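Local coordinates for protein mannan endo-1,6-alpha-mannosidase (Chaetomium thermophilum, PDB 6RY0) that probably cleaves alpha-1,6-mannosidic linkages as a family 76 glycosidase and is implicated as a transglycosidase in transferring GPI-anchored glycoproteins into the fungal cell wall, at residues 256-261 against 306-311; 302-307 against 350-355; 369-374 against 389-394. All blocks are in the same frame, centred on the assembly; numbering follows the deposited sequence. Where two conformers were deposited one is given.

Contact 1 (256-261 against 306-311); sequences NRAQFS and EIPCEG
Glu306 reaches across to the start of helix 261-278 and holds Ser261, its first residue, with both carboxylate oxygens. CB of Glu306 takes no part in this grip and packs on Phe371. CG stands opposite the backbone N (chi1 -162°), and the chain then bends at chi2 (57°), which swings CD round to face the serine. OE1 accepts the hydroxyl proton of Ser261 OG at 2.7 Å. OE2 accepts the backbone N-H of Ser261 at 2.8 Å, nearly straight at 169°. Each oxygen uses its syn lone pair, so the carboxylate closes on the residue like a two-pronged clamp, while OE2 also lies at the edge of the Phe260 ring, near its plane. Pro308 comes over one face of that ring, its CG 3.8 Å from the centroid in a CH-pi contact offset toward the rim, and its CB 3.6 Å from Phe260 CE1. The same proline presses its CG on Gln259 O, 3.1 Å away, and Ile307 CG1 adds a second apolar neighbour. Gln259 O is thereby buried without a hydrogen-bond partner. Glu310 OE1 in turn accepts from Glu306 N and is salt-bridged to Lys324. The loop thus sets a carboxylate at the amino end of a helix, where its negative charge would probably be stabilised by the helix dipole and by the bonded N-H.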
ATOM      1  N   ASN A 256      13.708  10.301 -12.646  1.00 12.11           N
ATOM      2  CA  ASN A 256      14.438   9.454 -11.717  1.00 11.94           C
ATOM      3  C   ASN A 256      14.050   8.027 -12.038  1.00 10.73           C
ATOM      4  O   ASN A 256      12.918   7.620 -11.784  1.00 10.28           O
ATOM      5  CB  ASN A 256      14.069   9.864 -10.298  1.00 13.72           C
ATOM      6  CG  ASN A 256      14.635   8.965  -9.268  1.00 15.37           C
ATOM      7  OD1 ASN A 256      15.309   7.994  -9.575  1.00 15.11           O
ATOM      8  ND2 ASN A 256      14.338   9.271  -8.001  1.00 18.27           N
ATOM      9  N   ARG A 257      14.987   7.286 -12.632  1.00 10.99           N
ATOM     10  CA  ARG A 257      14.687   5.958 -13.145  0.63 10.73           C
ATOM     11  C   ARG A 257      14.837   4.845 -12.101  1.00 10.00           C
ATOM     12  O   ARG A 257      14.770   3.671 -12.441  1.00 10.31           O
ATOM     13  CB  ARG A 257      15.398   5.663 -14.486  0.63 12.79           C
ATOM     14  CG  ARG A 257      14.814   6.508 -15.683  0.63 14.56           C
ATOM     15  CD  ARG A 257      15.436   6.173 -17.053  0.63 16.53           C
ATOM     16  NE  ARG A 257      14.811   6.954 -18.134  0.63 18.72           N
ATOM     17  CZ  ARG A 257      15.117   8.214 -18.433  0.63 21.11           C
ATOM     18  NH1 ARG A 257      16.047   8.857 -17.739  0.63 22.55           N
ATOM     19  NH2 ARG A 257      14.480   8.847 -19.416  0.63 21.74           N
ATOM     20  N   ALA A 258      14.960   5.210 -10.825  1.00  9.93           N
ATOM     21  CA  ALA A 258      14.885   4.185  -9.786  1.00 10.25           C
ATOM     22  C   ALA A 258      13.543   3.472  -9.891  1.00  8.87           C
ATOM     23  O   ALA A 258      12.497   4.100 -10.000  1.00  9.50           O
ATOM     24  CB  ALA A 258      15.027   4.794  -8.396  1.00 11.48           C
ATOM     25  N   GLN A 259      13.601   2.157  -9.812  1.00  8.21           N
ATOM     26  CA  GLN A 259      12.451   1.252  -9.929  1.00  7.87           C
ATOM     27  C   GLN A 259      12.147   0.617  -8.581  1.00  7.56           C
ATOM     28  O   GLN A 259      12.744  -0.397  -8.214  1.00  8.72           O
ATOM     29  CB  GLN A 259      12.712   0.187 -10.971  1.00  8.26           C
ATOM     30  CG  GLN A 259      12.784   0.726 -12.400  1.00  8.52           C
ATOM     31  CD  GLN A 259      13.109  -0.385 -13.380  1.00 10.00           C
ATOM     32  OE1 GLN A 259      12.304  -1.345 -13.527  1.00 11.30           O
ATOM     33  NE2 GLN A 259      14.205  -0.289 -14.035  1.00 10.77           N
ATOM     34  N   PHE A 260      11.215   1.218  -7.839  1.00  7.54           N
ATOM     35  CA  PHE A 260      10.783   0.669  -6.570  1.00  7.48           C
ATOM     36  C   PHE A 260       9.616  -0.277  -6.807  1.00  7.18           C
ATOM     37  O   PHE A 260       8.680   0.035  -7.573  1.00  7.68           O
ATOM     38  CB  PHE A 260      10.406   1.775  -5.589  1.00  8.30           C
ATOM     39  CG  PHE A 260      11.584   2.599  -5.161  1.00  9.19           C
ATOM     40  CD1 PHE A 260      12.466   2.095  -4.229  1.00 10.40           C
ATOM     41  CD2 PHE A 260      11.845   3.830  -5.714  1.00 10.97           C
ATOM     42  CE1 PHE A 260      13.573   2.811  -3.856  1.00 12.52           C
ATOM     43  CE2 PHE A 260      12.966   4.557  -5.343  1.00 13.17           C
ATOM     44  CZ  PHE A 260      13.819   4.043  -4.425  1.00 13.48           C
ATOM     45  N   SER A 261       9.645  -1.418  -6.127  1.00  6.99           N
ATOM     46  CA  SER A 261       8.697  -2.481  -6.413  1.00  7.33           C
ATOM     47  C   SER A 261       7.254  -2.029  -6.254  1.00  7.78           C
ATOM     48  O   SER A 261       6.381  -2.403  -7.052  1.00  8.19           O
ATOM     49  CB  SER A 261       8.987  -3.657  -5.495  1.00  7.73           C
ATOM     50  OG  SER A 261       8.736  -3.362  -4.139  1.00  7.54           O
ATOM     51  N   GLU A 306      14.258  -5.776  -3.825  1.00  8.25           N
ATOM     52  CA  GLU A 306      14.071  -4.324  -3.916  1.00  8.10           C
ATOM     53  C   GLU A 306      15.246  -3.710  -4.669  1.00  8.63           C
ATOM     54  O   GLU A 306      16.227  -3.257  -4.070  1.00  9.04           O
ATOM     55  CB  GLU A 306      13.872  -3.707  -2.533  1.00  7.88           C
ATOM     56  CG  GLU A 306      13.265  -2.322  -2.590  1.00  7.89           C
ATOM     57  CD  GLU A 306      11.929  -2.329  -3.315  1.00  7.63           C
ATOM     58  OE1 GLU A 306      11.062  -3.124  -2.879  1.00  8.00           O
ATOM     59  OE2 GLU A 306      11.774  -1.593  -4.303  1.00  8.60           O
ATOM     60  N   ILE A 307      15.154  -3.727  -6.004  1.00  8.81           N
ATOM     61  CA  ILE A 307      16.322  -3.457  -6.848  1.00 10.09           C
ATOM     62  C   ILE A 307      17.069  -2.153  -6.524  1.00  9.71           C
ATOM     63  O   ILE A 307      18.273  -2.179  -6.673  1.00 11.00           O
ATOM     64  CB  ILE A 307      16.149  -3.798  -8.355  1.00 12.73           C
ATOM     65  CG1 ILE A 307      14.998  -3.018  -8.894  1.00 14.12           C
ATOM     66  CG2 ILE A 307      15.961  -5.305  -8.605  1.00 12.55           C
ATOM     67  CD1 ILE A 307      14.516  -3.411 -10.301  1.00 14.04           C
ATOM     68  N   PRO A 308      16.419  -1.036  -6.122  1.00 10.10           N
ATOM     69  CA  PRO A 308      17.246   0.154  -5.907  1.00 11.33           C
ATOM     70  C   PRO A 308      18.135   0.117  -4.691  1.00 11.98           C
ATOM     71  O   PRO A 308      19.020   0.965  -4.611  1.00 14.77           O
ATOM     72  CB  PRO A 308      16.220   1.286  -5.770  1.00 12.44           C
ATOM     73  CG  PRO A 308      14.980   0.750  -6.458  1.00 12.07           C
ATOM     74  CD  PRO A 308      14.985  -0.698  -6.065  1.00 11.01           C
ATOM     75  N   CYS A 309      17.910  -0.785  -3.747  1.00 11.69           N
ATOM     76  CA  CYS A 309      18.653  -0.742  -2.491  1.00 12.00           C
ATOM     77  C   CYS A 309      19.123  -2.061  -1.948  1.00 11.63           C
ATOM     78  O   CYS A 309      20.076  -2.065  -1.193  1.00 12.51           O
ATOM     79  CB  CYS A 309      17.861   0.041  -1.436  1.00 13.26           C
ATOM     80  SG  CYS A 309      16.320  -0.736  -0.891  1.00 13.24           S
ATOM     81  N   GLU A 310      18.507  -3.181  -2.291  1.00 10.61           N
ATOM     82  CA  GLU A 310      18.761  -4.436  -1.595  1.00 10.28           C
ATOM     83  C   GLU A 310      20.097  -5.083  -1.965  1.00 12.17           C
ATOM     84  O   GLU A 310      20.541  -5.997  -1.288  1.00 14.08           O
ATOM     85  CB  GLU A 310      17.592  -5.393  -1.850  1.00  9.22           C
ATOM     86  CG  GLU A 310      17.655  -6.671  -1.054  1.00  9.27           C
ATOM     87  CD  GLU A 310      16.400  -7.535  -1.113  1.00  8.94           C
ATOM     88  OE1 GLU A 310      15.308  -7.054  -1.485  1.00  8.58           O
ATOM     89  OE2 GLU A 310      16.520  -8.723  -0.733  1.00  9.78           O
ATOM     90  N   GLY A 311      20.739  -4.617  -3.028  1.00 12.95           N
ATOM     91  CA  GLY A 311      21.955  -5.261  -3.492  1.00 15.05           C
ATOM     92  C   GLY A 311      23.107  -5.280  -2.539  1.00 15.97           C
ATOM     93  O   GLY A 311      24.068  -6.071  -2.699  1.00 18.22           O
TER

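Contact 2 (302-307 against 350-355); sequences GVVFEI and RTSAEA
Thr351, Ser352 and Ala355 form the side of helix 342-358 that meets Gly302, Val303 and Val304, the tight turn and second strand of the hairpin 299-304. Arg350, at the head of the segment, points away from the hairpin; the edge of its guanidinium meets Glu354 one helical turn on, NE lying 2.8 Å from OE2, and NH2 has a further salt-bridge partner in Asp31. Thr351 turns toward the hairpin, and its OG1 stands 2.7 Å from Gly302 O, although Val348 O in its own helix competes for the single hydroxyl proton. The same hydroxyl excludes a side chain from position 302, since a CB on Gly302 would collide with OG1; the positive phi of that residue (85°) independently calls for glycine. Ser352 follows, and a chi1 of -175° swings its OG opposite its own N and out to the strand. There it accepts the N-H of Val304 at 3.0 Å and 175°, almost perfectly straight. His328 NE2 is a second hydrogen-bond partner of this oxygen, so the hydroxyl joins the strand to helix 323-337 as well. Val304 CG1 is drawn in to 3.2 Å from Ser352 OG, a tight fit of methyl against oxygen. Ala355, a turn after Thr351, ends the walk: its CB nestles against both methyls of Val303, 3.7 Å from CG1 and 3.7 Å from CG2. Most of the polar work therefore rests on short hydroxyl side chains: Ser352 satisfies a strand N-H that faces the helix, and the small residues on this helical face let the hairpin backbone come close.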
ATOM      1  N   GLY A 302      12.721 -16.294  -8.401  1.00 16.48           N
ATOM      2  CA  GLY A 302      11.491 -16.533  -7.704  1.00 13.89           C
ATOM      3  C   GLY A 302      11.295 -15.739  -6.413  1.00 11.36           C
ATOM      4  O   GLY A 302      10.329 -16.015  -5.713  1.00 10.61           O
ATOM      5  N   VAL A 303      12.142 -14.755  -6.119  1.00 10.56           N
ATOM      6  CA  VAL A 303      12.067 -14.043  -4.859  1.00  9.48           C
ATOM      7  C   VAL A 303      12.011 -12.551  -5.122  1.00  8.77           C
ATOM      8  O   VAL A 303      12.828 -12.010  -5.887  1.00  9.63           O
ATOM      9  CB  VAL A 303      13.274 -14.384  -3.978  1.00 10.47           C
ATOM     10  CG1 VAL A 303      13.114 -13.701  -2.618  1.00 10.53           C
ATOM     11  CG2 VAL A 303      13.406 -15.911  -3.821  1.00 11.65           C
ATOM     12  N   VAL A 304      11.082 -11.855  -4.476  1.00  8.51           N
ATOM     13  CA  VAL A 304      10.998 -10.410  -4.645  1.00  8.79           C
ATOM     14  C   VAL A 304      12.278  -9.739  -4.114  1.00  9.13           C
ATOM     15  O   VAL A 304      12.825 -10.132  -3.077  1.00 11.16           O
ATOM     16  CB  VAL A 304       9.752  -9.866  -3.936  1.00  9.24           C
ATOM     17  CG1 VAL A 304       9.850 -10.078  -2.452  1.00 10.53           C
ATOM     18  CG2 VAL A 304       9.498  -8.418  -4.306  1.00 11.94           C
ATOM     19  N   PHE A 305      12.723  -8.701  -4.803  1.00  8.12           N
ATOM     20  CA  PHE A 305      14.008  -8.081  -4.553  1.00  8.59           C
ATOM     21  C   PHE A 305      13.861  -6.580  -4.792  1.00  8.19           C
ATOM     22  O   PHE A 305      13.426  -6.168  -5.886  1.00  8.88           O
ATOM     23  CB  PHE A 305      15.066  -8.704  -5.471  1.00  9.54           C
ATOM     24  CG  PHE A 305      16.455  -8.310  -5.154  1.00 11.41           C
ATOM     25  CD1 PHE A 305      17.003  -7.187  -5.676  1.00 12.43           C
ATOM     26  CD2 PHE A 305      17.230  -9.093  -4.305  1.00 14.06           C
ATOM     27  CE1 PHE A 305      18.337  -6.858  -5.367  1.00 13.72           C
ATOM     28  CE2 PHE A 305      18.531  -8.791  -4.028  1.00 15.36           C
ATOM     29  CZ  PHE A 305      19.069  -7.676  -4.527  1.00 14.89           C
ATOM     30  N   GLU A 306      14.258  -5.776  -3.825  1.00  8.25           N
ATOM     31  CA  GLU A 306      14.071  -4.324  -3.916  1.00  8.10           C
ATOM     32  C   GLU A 306      15.246  -3.710  -4.669  1.00  8.63           C
ATOM     33  O   GLU A 306      16.227  -3.257  -4.070  1.00  9.04           O
ATOM     34  CB  GLU A 306      13.872  -3.707  -2.533  1.00  7.88           C
ATOM     35  CG  GLU A 306      13.265  -2.322  -2.590  1.00  7.89           C
ATOM     36  CD  GLU A 306      11.929  -2.329  -3.315  1.00  7.63           C
ATOM     37  OE1 GLU A 306      11.062  -3.124  -2.879  1.00  8.00           O
ATOM     38  OE2 GLU A 306      11.774  -1.593  -4.303  1.00  8.60           O
ATOM     39  N   ILE A 307      15.154  -3.727  -6.004  1.00  8.81           N
ATOM     40  CA  ILE A 307      16.322  -3.457  -6.848  1.00 10.09           C
ATOM     41  C   ILE A 307      17.069  -2.153  -6.524  1.00  9.71           C
ATOM     42  O   ILE A 307      18.273  -2.179  -6.673  1.00 11.00           O
ATOM     43  CB  ILE A 307      16.149  -3.798  -8.355  1.00 12.73           C
ATOM     44  CG1 ILE A 307      14.998  -3.018  -8.894  1.00 14.12           C
ATOM     45  CG2 ILE A 307      15.961  -5.305  -8.605  1.00 12.55           C
ATOM     46  CD1 ILE A 307      14.516  -3.411 -10.301  1.00 14.04           C
ATOM     47  N   ARG A 350       4.681 -17.831  -4.066  1.00  8.31           N
ATOM     48  CA  ARG A 350       5.028 -18.943  -3.193  1.00  8.80           C
ATOM     49  C   ARG A 350       6.539 -19.061  -3.000  1.00  8.74           C
ATOM     50  O   ARG A 350       6.998 -19.215  -1.856  1.00  9.30           O
ATOM     51  CB  ARG A 350       4.446 -20.244  -3.753  1.00 10.03           C
ATOM     52  CG  ARG A 350       4.942 -21.499  -3.106  1.00 11.92           C
ATOM     53  CD  ARG A 350       4.366 -21.646  -1.736  1.00 13.71           C
ATOM     54  NE  ARG A 350       5.098 -22.685  -1.011  1.00 14.57           N
ATOM     55  CZ  ARG A 350       4.694 -23.197   0.130  1.00 14.78           C
ATOM     56  NH1 ARG A 350       3.509 -22.823   0.630  1.00 15.24           N
ATOM     57  NH2 ARG A 350       5.471 -24.064   0.755  1.00 15.95           N
ATOM     58  N   THR A 351       7.331 -19.042  -4.073  1.00  8.70           N
ATOM     59  CA  THR A 351       8.763 -19.137  -3.886  1.00  9.20           C
ATOM     60  C   THR A 351       9.312 -17.932  -3.114  1.00  8.34           C
ATOM     61  O   THR A 351      10.261 -18.048  -2.337  1.00  8.99           O
ATOM     62  CB  THR A 351       9.527 -19.341  -5.206  1.00 10.52           C
ATOM     63  OG1 THR A 351       9.081 -18.384  -6.173  1.00 10.14           O
ATOM     64  CG2 THR A 351       9.255 -20.735  -5.750  1.00 11.73           C
ATOM     65  N   SER A 352       8.715 -16.758  -3.306  1.00  7.92           N
ATOM     66  CA  SER A 352       9.177 -15.567  -2.615  1.00  7.79           C
ATOM     67  C   SER A 352       8.868 -15.692  -1.120  1.00  7.36           C
ATOM     68  O   SER A 352       9.726 -15.370  -0.282  1.00  8.20           O
ATOM     69  CB  SER A 352       8.547 -14.337  -3.264  1.00  7.91           C
ATOM     70  OG  SER A 352       9.022 -13.143  -2.719  1.00  8.12           O
ATOM     71  N   ALA A 353       7.666 -16.149  -0.760  1.00  7.74           N
ATOM     72  CA  ALA A 353       7.308 -16.350   0.627  1.00  7.87           C
ATOM     73  C   ALA A 353       8.144 -17.475   1.275  1.00  7.91           C
ATOM     74  O   ALA A 353       8.459 -17.376   2.451  1.00  8.12           O
ATOM     75  CB  ALA A 353       5.838 -16.675   0.772  1.00  8.25           C
ATOM     76  N   GLU A 354       8.489 -18.513   0.521  0.92  7.61           N
ATOM     77  CA  GLU A 354       9.396 -19.529   1.047  0.92  8.47           C
ATOM     78  C   GLU A 354      10.701 -18.904   1.450  0.92  8.09           C
ATOM     79  O   GLU A 354      11.246 -19.234   2.504  0.92  8.49           O
ATOM     80  CB  GLU A 354       9.637 -20.639   0.020  0.92  9.93           C
ATOM     81  CG  GLU A 354       8.473 -21.533  -0.195  0.92 12.84           C
ATOM     82  CD  GLU A 354       8.689 -22.601  -1.241  0.92 16.34           C
ATOM     83  OE1 GLU A 354       9.794 -22.664  -1.828  0.92 19.77           O
ATOM     84  OE2 GLU A 354       7.748 -23.389  -1.485  0.92 17.90           O
ATOM     85  N   ALA A 355      11.247 -18.023   0.625  1.00  8.35           N
ATOM     86  CA  ALA A 355      12.493 -17.358   0.959  1.00  8.64           C
ATOM     87  C   ALA A 355      12.307 -16.448   2.160  1.00  8.37           C
ATOM     88  O   ALA A 355      13.171 -16.365   3.047  1.00  8.77           O
ATOM     89  CB  ALA A 355      13.014 -16.599  -0.244  1.00  9.35           C
TER

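Contact 3 (369-374 against 389-394); sequences CGFYWK and AGEAMS
Glu391 and Ser394, one turn apart on helix 389-401, receive the loop 369-374 in what is, as in other family 76 enzymes, an (alpha/alpha)6 barrel. Glu391 points at the loop backbone: its CB lies 3.6 Å from Cys369 O and 3.7 Å from Gly370 O. A chi1 of -64° sets its CG beside the backbone N and alongside Phe371 CB at 3.7 Å, approaching the phenyl ring obliquely. Trp373 turns its benzo edge, not a face, to the helix, with CZ2 3.9 Å from Ser394 CB and Ser394 O near the plane of the indole. The hydroxyl of Ser394 has its main partner in Leu321 O. Lys324 makes cation-pi contacts with both Phe371 and Trp373, while Cys369 is tied by a disulfide to Cys360. A leucine in place of Trp373 would probably open a gap beside Ser394 and leave Gly370 O and Lys324 without their indole partner. The Glu391 side chain is about 11 Å from the calcium ion bound by Asp73 and His385, too far to be a ligand. Within the loop, Trp373 NE1 donates to Gly370 O at 3.2 Å and 142°, the oxygen lying in the plane of the indole.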
ATOM      1  N   CYS A 369      12.672 -11.878  11.825  1.00  8.08           N
ATOM      2  CA  CYS A 369      12.701 -11.720  10.374  1.00  8.26           C
ATOM      3  C   CYS A 369      13.567 -10.547   9.938  1.00  8.12           C
ATOM      4  O   CYS A 369      13.434  -9.431  10.420  1.00  9.12           O
ATOM      5  CB  CYS A 369      11.286 -11.499   9.842  1.00  8.44           C
ATOM      6  SG  CYS A 369      10.156 -12.915   9.991  1.00  8.27           S
ATOM      7  N   GLY A 370      14.391 -10.829   8.931  1.00  8.40           N
ATOM      8  CA  GLY A 370      15.100  -9.793   8.205  1.00  8.55           C
ATOM      9  C   GLY A 370      14.479  -9.546   6.840  1.00  7.78           C
ATOM     10  O   GLY A 370      13.354  -9.959   6.546  1.00  8.15           O
ATOM     11  N   PHE A 371      15.239  -8.818   6.029  1.00  8.05           N
ATOM     12  CA  PHE A 371      14.791  -8.261   4.767  1.00  7.98           C
ATOM     13  C   PHE A 371      15.340  -8.973   3.554  1.00  7.88           C
ATOM     14  O   PHE A 371      14.746  -8.898   2.466  1.00  8.21           O
ATOM     15  CB  PHE A 371      15.253  -6.811   4.674  1.00  7.69           C
ATOM     16  CG  PHE A 371      14.779  -6.087   3.438  1.00  8.01           C
ATOM     17  CD1 PHE A 371      13.428  -5.828   3.247  1.00  8.15           C
ATOM     18  CD2 PHE A 371      15.681  -5.648   2.483  1.00  9.26           C
ATOM     19  CE1 PHE A 371      12.996  -5.139   2.141  1.00  8.55           C
ATOM     20  CE2 PHE A 371      15.239  -4.946   1.381  1.00  9.36           C
ATOM     21  CZ  PHE A 371      13.895  -4.714   1.203  1.00  8.84           C
ATOM     22  N   TYR A 372      16.502  -9.603   3.681  1.00  8.07           N
ATOM     23  CA  TYR A 372      17.293 -10.014   2.513  1.00  8.41           C
ATOM     24  C   TYR A 372      16.917 -11.435   2.140  1.00  8.42           C
ATOM     25  O   TYR A 372      17.700 -12.402   2.268  1.00  9.34           O
ATOM     26  CB  TYR A 372      18.804  -9.810   2.812  1.00  9.22           C
ATOM     27  CG  TYR A 372      19.121  -8.332   3.044  1.00  8.86           C
ATOM     28  CD1 TYR A 372      18.953  -7.768   4.290  1.00  9.47           C
ATOM     29  CD2 TYR A 372      19.537  -7.511   2.013  1.00  9.52           C
ATOM     30  CE1 TYR A 372      19.183  -6.431   4.522  1.00  9.43           C
ATOM     31  CE2 TYR A 372      19.774  -6.162   2.223  1.00  9.97           C
ATOM     32  CZ  TYR A 372      19.587  -5.622   3.477  1.00 10.16           C
ATOM     33  OH  TYR A 372      19.831  -4.289   3.665  1.00 11.36           O
ATOM     34  N   TRP A 373      15.680 -11.578   1.666  1.00  8.17           N
ATOM     35  CA  TRP A 373      15.116 -12.898   1.435  1.00  8.40           C
ATOM     36  C   TRP A 373      15.886 -13.663   0.358  1.00  8.12           C
ATOM     37  O   TRP A 373      16.209 -14.839   0.524  1.00  9.32           O
ATOM     38  CB  TRP A 373      13.636 -12.798   1.066  1.00  8.19           C
ATOM     39  CG  TRP A 373      12.770 -12.051   2.030  1.00  8.19           C
ATOM     40  CD1 TRP A 373      13.088 -11.575   3.272  1.00  7.99           C
ATOM     41  CD2 TRP A 373      11.413 -11.679   1.792  1.00  7.97           C
ATOM     42  NE1 TRP A 373      12.003 -10.922   3.822  1.00  8.48           N
ATOM     43  CE2 TRP A 373      10.963 -10.965   2.932  1.00  8.38           C
ATOM     44  CE3 TRP A 373      10.523 -11.899   0.742  1.00  8.60           C
ATOM     45  CZ2 TRP A 373       9.668 -10.468   3.046  1.00  8.87           C
ATOM     46  CZ3 TRP A 373       9.232 -11.397   0.849  1.00  8.81           C
ATOM     47  CH2 TRP A 373       8.824 -10.691   2.005  1.00  9.22           C
ATOM     48  N   LYS A 374      16.162 -12.993  -0.749  1.00  8.75           N
ATOM     49  CA  LYS A 374      16.871 -13.657  -1.838  1.00 10.28           C
ATOM     50  C   LYS A 374      18.214 -14.223  -1.372  1.00 10.27           C
ATOM     51  O   LYS A 374      18.607 -15.299  -1.810  1.00 11.86           O
ATOM     52  CB  LYS A 374      17.056 -12.702  -2.998  1.00 11.46           C
ATOM     53  CG  LYS A 374      17.859 -13.296  -4.193  1.00 13.65           C
ATOM     54  CD  LYS A 374      17.231 -14.552  -4.870  1.00 16.23           C
ATOM     55  CE  LYS A 374      18.083 -15.094  -6.017  1.00 19.18           C
ATOM     56  NZ  LYS A 374      19.287 -15.881  -5.671  1.00 22.71           N
ATOM     57  N   ALA A 389      10.447  -3.350  12.099  1.00  8.07           N
ATOM     58  CA  ALA A 389       9.004  -3.482  11.915  1.00  7.67           C
ATOM     59  C   ALA A 389       8.610  -3.663  10.464  1.00  7.28           C
ATOM     60  O   ALA A 389       7.655  -4.394  10.184  1.00  7.71           O
ATOM     61  CB  ALA A 389       8.291  -2.250  12.484  1.00  8.33           C
ATOM     62  N   GLY A 390       9.304  -3.028   9.533  1.00  7.43           N
ATOM     63  CA  GLY A 390       8.920  -3.178   8.140  1.00  7.31           C
ATOM     64  C   GLY A 390       9.187  -4.565   7.612  1.00  7.08           C
ATOM     65  O   GLY A 390       8.381  -5.111   6.844  1.00  7.39           O
ATOM     66  N   GLU A 391      10.305  -5.155   8.036  1.00  7.04           N
ATOM     67  CA  GLU A 391      10.629  -6.522   7.672  1.00  7.30           C
ATOM     68  C   GLU A 391       9.570  -7.480   8.202  1.00  6.88           C
ATOM     69  O   GLU A 391       9.118  -8.394   7.507  1.00  7.21           O
ATOM     70  CB  GLU A 391      12.016  -6.901   8.229  1.00  7.56           C
ATOM     71  CG  GLU A 391      13.191  -6.105   7.652  1.00  8.36           C
ATOM     72  CD  GLU A 391      13.537  -4.825   8.371  1.00  8.05           C
ATOM     73  OE1 GLU A 391      12.643  -4.152   8.940  1.00  8.57           O
ATOM     74  OE2 GLU A 391      14.739  -4.476   8.310  1.00  9.51           O
ATOM     75  N   ALA A 392       9.179  -7.281   9.457  1.00  6.89           N
ATOM     76  CA  ALA A 392       8.143  -8.098  10.074  1.00  6.87           C
ATOM     77  C   ALA A 392       6.822  -7.948   9.340  1.00  7.01           C
ATOM     78  O   ALA A 392       6.096  -8.921   9.111  1.00  7.01           O
ATOM     79  CB  ALA A 392       8.013  -7.729  11.536  1.00  7.78           C
ATOM     80  N   MET A 393       6.491  -6.714   8.960  0.53  6.72           N
ATOM     81  CA  MET A 393       5.245  -6.449   8.238  0.53  6.71           C
ATOM     82  C   MET A 393       5.257  -7.150   6.874  0.53  6.56           C
ATOM     83  O   MET A 393       4.247  -7.714   6.438  0.53  6.77           O
ATOM     84  CB  MET A 393       5.081  -4.936   8.057  0.53  7.61           C
ATOM     85  CG  MET A 393       3.668  -4.519   7.609  0.53  8.39           C
ATOM     86  SD  MET A 393       3.491  -2.783   7.145  0.53  9.32           S
ATOM     87  CE  MET A 393       4.153  -1.990   8.592  0.53 10.12           C
ATOM     88  N   SER A 394       6.409  -7.091   6.200  1.00  6.34           N
ATOM     89  CA  SER A 394       6.527  -7.692   4.891  1.00  6.62           C
ATOM     90  C   SER A 394       6.412  -9.202   4.924  1.00  6.62           C
ATOM     91  O   SER A 394       5.773  -9.777   4.029  1.00  6.83           O
ATOM     92  CB  SER A 394       7.813  -7.233   4.200  1.00  7.04           C
ATOM     93  OG  SER A 394       7.706  -5.868   3.851  1.00  7.61           O
TER

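Contact 3 is fully buried, whereas contacts 1 and 2 are only partly so, with no touching residue fully exposed. Contacts 1 and 2 run on from one another through Glu306 and Ile307, the chain leaving a hairpin strand to enter the loop that meets helix 261-278. Contacts 2 and 3 sit closest, centres about 11 Å apart, on the consecutive helices 342-358 and 389-401; Trp373 bridges them by packing on Val304 and Ser352. Lys324 relates contacts 1 and 3, pairing with Glu310 and with two aromatic rings. Their chemistry differs: a carboxylate at a helix start, hydroxyls against a strand, and mainly van der Waals packing in the interior.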